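Local atomic coordinates of oxidoreductase (Methanosarcina mazei, PDB entry 3KA7), a protein that binds flavin-adenine dinucleotide and is probably an oxidoreductase of the flavin-containing amine oxidoreductase family. Residues 94-98 with 301-305. Numbering follows the deposited sequence.
Sequences NPDYV and TPYTR
The Y97 ring carries the carbonyl oxygen of Y303 over one face, above the border of the ring rather than its centre, with Y303 O 3.6 Å from Y97 CE2. T301 CB lies beside the ring, close to its plane, and the methyl CG2 of T304 comes in obliquely. The Y303 ring is met at its edge, where P95 O is 3.4 Å from Y303 CD1. Y97 OH also lies at the edge of this ring. The two tyrosine side chains run roughly perpendicular to each other. Y303 CB packs on Y97 CE1 at 3.7 Å.

With Y97 CG beside its own backbone N (chi1 -56°), the ring reaches across to 301-305. There Y97 OH accepts a nearly straight hydrogen bond from Y303 N (3.1 Å, 164°). The same hydroxyl is hydrogen-bonded to R87 O, so it ties the backbone of 301-305 to strand 85-89. A water bridges the backbones: it accepts from Y97 N at 3.0 Å and donates to Y303 O at 2.8 Å. A phenylalanine at Y97 would probably keep the ring packing but leave Y303 N and R87 O without this shared partner.

Within 94-98, V98 N donates to D96 OD1 (2.9 Å), approaching from above the carboxylate plane. This is an Asx turn. It lies in the loop between strands 85-89 and 101-105, which packs on the loop between strands 298-300 and 307-311 at one end of the mixed sheet.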
ATOM      1  N   ASN A  94      27.637 -16.901   0.365  1.00 32.61           N
ATOM      2  CA  ASN A  94      26.519 -17.766   0.005  1.00 32.15           C
ATOM      3  C   ASN A  94      25.502 -16.918  -0.766  1.00 31.10           C
ATOM      4  O   ASN A  94      25.194 -15.794  -0.366  1.00 31.44           O
ATOM      5  CB  ASN A  94      25.842 -18.369   1.242  1.00 32.48           C
ATOM      6  CG  ASN A  94      26.714 -19.376   1.987  1.00 34.00           C
ATOM      7  OD1 ASN A  94      27.553 -20.065   1.400  1.00 36.10           O
ATOM      8  ND2 ASN A  94      26.494 -19.478   3.297  1.00 34.66           N
ATOM      9  N   PRO A  95      24.977 -17.449  -1.879  1.00 29.85           N
ATOM     10  CA  PRO A  95      24.018 -16.699  -2.691  1.00 28.48           C
ATOM     11  C   PRO A  95      22.565 -16.833  -2.224  1.00 26.90           C
ATOM     12  O   PRO A  95      21.705 -16.074  -2.668  1.00 26.80           O
ATOM     13  CB  PRO A  95      24.175 -17.340  -4.073  1.00 28.84           C
ATOM     14  CG  PRO A  95      24.552 -18.742  -3.783  1.00 29.47           C
ATOM     15  CD  PRO A  95      25.350 -18.732  -2.502  1.00 29.95           C
ATOM     16  N   ASP A  96      22.288 -17.789  -1.343  1.00 24.84           N
ATOM     17  CA  ASP A  96      20.910 -18.074  -0.941  1.00 23.10           C
ATOM     18  C   ASP A  96      20.864 -18.765   0.420  1.00 22.07           C
ATOM     19  O   ASP A  96      21.882 -18.856   1.102  1.00 21.44           O
ATOM     20  CB  ASP A  96      20.228 -18.954  -1.983  1.00 23.22           C
ATOM     21  CG  ASP A  96      20.971 -20.251  -2.223  1.00 23.63           C
ATOM     22  OD1 ASP A  96      21.487 -20.835  -1.246  1.00 24.85           O
ATOM     23  OD2 ASP A  96      21.036 -20.690  -3.386  1.00 23.23           O
ATOM     24  N   TYR A  97      19.692 -19.265   0.803  1.00 20.39           N
ATOM     25  CA  TYR A  97      19.493 -19.807   2.148  1.00 20.27           C
ATOM     26  C   TYR A  97      19.728 -21.320   2.234  1.00 20.81           C
ATOM     27  O   TYR A  97      19.548 -21.920   3.295  1.00 20.79           O
ATOM     28  CB  TYR A  97      18.089 -19.492   2.657  1.00 19.59           C
ATOM     29  CG  TYR A  97      17.734 -18.026   2.651  1.00 17.13           C
ATOM     30  CD1 TYR A  97      18.629 -17.068   3.114  1.00 14.42           C
ATOM     31  CD2 TYR A  97      16.485 -17.599   2.198  1.00 16.32           C
ATOM     32  CE1 TYR A  97      18.296 -15.716   3.111  1.00 13.01           C
ATOM     33  CE2 TYR A  97      16.142 -16.255   2.194  1.00 15.27           C
ATOM     34  CZ  TYR A  97      17.051 -15.317   2.644  1.00 14.49           C
ATOM     35  OH  TYR A  97      16.701 -13.978   2.625  1.00 14.01           O
ATOM     36  N   VAL A  98      20.120 -21.917   1.114  1.00 21.47           N
ATOM     37  CA  VAL A  98      20.307 -23.366   1.013  1.00 22.84           C
ATOM     38  C   VAL A  98      21.262 -23.906   2.084  1.00 23.23           C
ATOM     39  O   VAL A  98      20.984 -24.933   2.712  1.00 23.31           O
ATOM     40  CB  VAL A  98      20.795 -23.763  -0.393  1.00 23.05           C
ATOM     41  CG1 VAL A  98      21.098 -25.267  -0.463  1.00 23.91           C
ATOM     42  CG2 VAL A  98      19.752 -23.389  -1.435  1.00 23.54           C
ATOM     43  N   THR A 301      13.207 -10.880   3.146  1.00  8.20           N
ATOM     44  CA  THR A 301      13.922 -12.055   2.655  1.00  9.01           C
ATOM     45  C   THR A 301      14.688 -11.732   1.365  1.00  9.96           C
ATOM     46  O   THR A 301      14.242 -12.059   0.264  1.00 10.67           O
ATOM     47  CB  THR A 301      12.946 -13.227   2.391  1.00  9.21           C
ATOM     48  OG1 THR A 301      11.921 -12.800   1.476  1.00  9.87           O
ATOM     49  CG2 THR A 301      12.269 -13.698   3.699  1.00  8.67           C
ATOM     50  N   PRO A 302      15.853 -11.083   1.496  1.00 10.42           N
ATOM     51  CA  PRO A 302      16.525 -10.543   0.313  1.00 10.41           C
ATOM     52  C   PRO A 302      17.174 -11.569  -0.613  1.00 10.72           C
ATOM     53  O   PRO A 302      17.479 -11.231  -1.761  1.00 10.53           O
ATOM     54  CB  PRO A 302      17.585  -9.576   0.882  1.00 10.08           C
ATOM     55  CG  PRO A 302      17.574  -9.722   2.342  1.00 11.95           C
ATOM     56  CD  PRO A 302      16.420 -10.609   2.766  1.00 10.44           C
ATOM     57  N   TYR A 303      17.373 -12.802  -0.143  1.00 10.63           N
ATOM     58  CA  TYR A 303      18.111 -13.790  -0.942  1.00 11.73           C
ATOM     59  C   TYR A 303      17.220 -14.901  -1.495  1.00 12.38           C
ATOM     60  O   TYR A 303      17.413 -16.084  -1.193  1.00 13.39           O
ATOM     61  CB  TYR A 303      19.301 -14.353  -0.139  1.00 11.21           C
ATOM     62  CG  TYR A 303      20.356 -13.291   0.051  1.00 12.09           C
ATOM     63  CD1 TYR A 303      21.434 -13.202  -0.812  1.00 13.90           C
ATOM     64  CD2 TYR A 303      20.235 -12.341   1.066  1.00 13.62           C
ATOM     65  CE1 TYR A 303      22.396 -12.202  -0.670  1.00 15.07           C
ATOM     66  CE2 TYR A 303      21.195 -11.328   1.227  1.00 14.63           C
ATOM     67  CZ  TYR A 303      22.264 -11.265   0.347  1.00 14.50           C
ATOM     68  OH  TYR A 303      23.213 -10.276   0.488  1.00 16.47           O
ATOM     69  N   THR A 304      16.247 -14.497  -2.307  1.00 12.44           N
ATOM     70  CA  THR A 304      15.260 -15.391  -2.888  1.00 12.24           C
ATOM     71  C   THR A 304      15.184 -15.136  -4.386  1.00 12.31           C
ATOM     72  O   THR A 304      15.800 -14.190  -4.903  1.00 12.89           O
ATOM     73  CB  THR A 304      13.884 -15.050  -2.353  1.00 12.52           C
ATOM     74  OG1 THR A 304      13.609 -13.678  -2.668  1.00 11.86           O
ATOM     75  CG2 THR A 304      13.834 -15.241  -0.822  1.00 12.97           C
ATOM     76  N   ARG A 305      14.391 -15.954  -5.076  1.00 12.18           N
ATOM     77  CA  ARG A 305      14.074 -15.716  -6.488  1.00 11.56           C
ATOM     78  C   ARG A 305      13.106 -14.545  -6.643  1.00 10.89           C
ATOM     79  O   ARG A 305      13.290 -13.699  -7.518  1.00 11.52           O
ATOM     80  CB  ARG A 305      13.407 -16.947  -7.104  1.00 11.64           C
ATOM     81  CG  ARG A 305      14.240 -18.221  -7.063  1.00 12.43           C
ATOM     82  CD  ARG A 305      13.338 -19.445  -7.139  1.00 13.70           C
ATOM     83  NE  ARG A 305      14.107 -20.676  -6.996  1.00 15.43           N
ATOM     84  CZ  ARG A 305      14.529 -21.156  -5.831  1.00 17.78           C
ATOM     85  NH1 ARG A 305      14.248 -20.522  -4.699  1.00 16.78           N
ATOM     86  NH2 ARG A 305      15.233 -22.277  -5.797  1.00 19.63           N
TER
HETATM   87  O   HOH W   1      17.194 -18.806  -0.755  1.00 19.57           O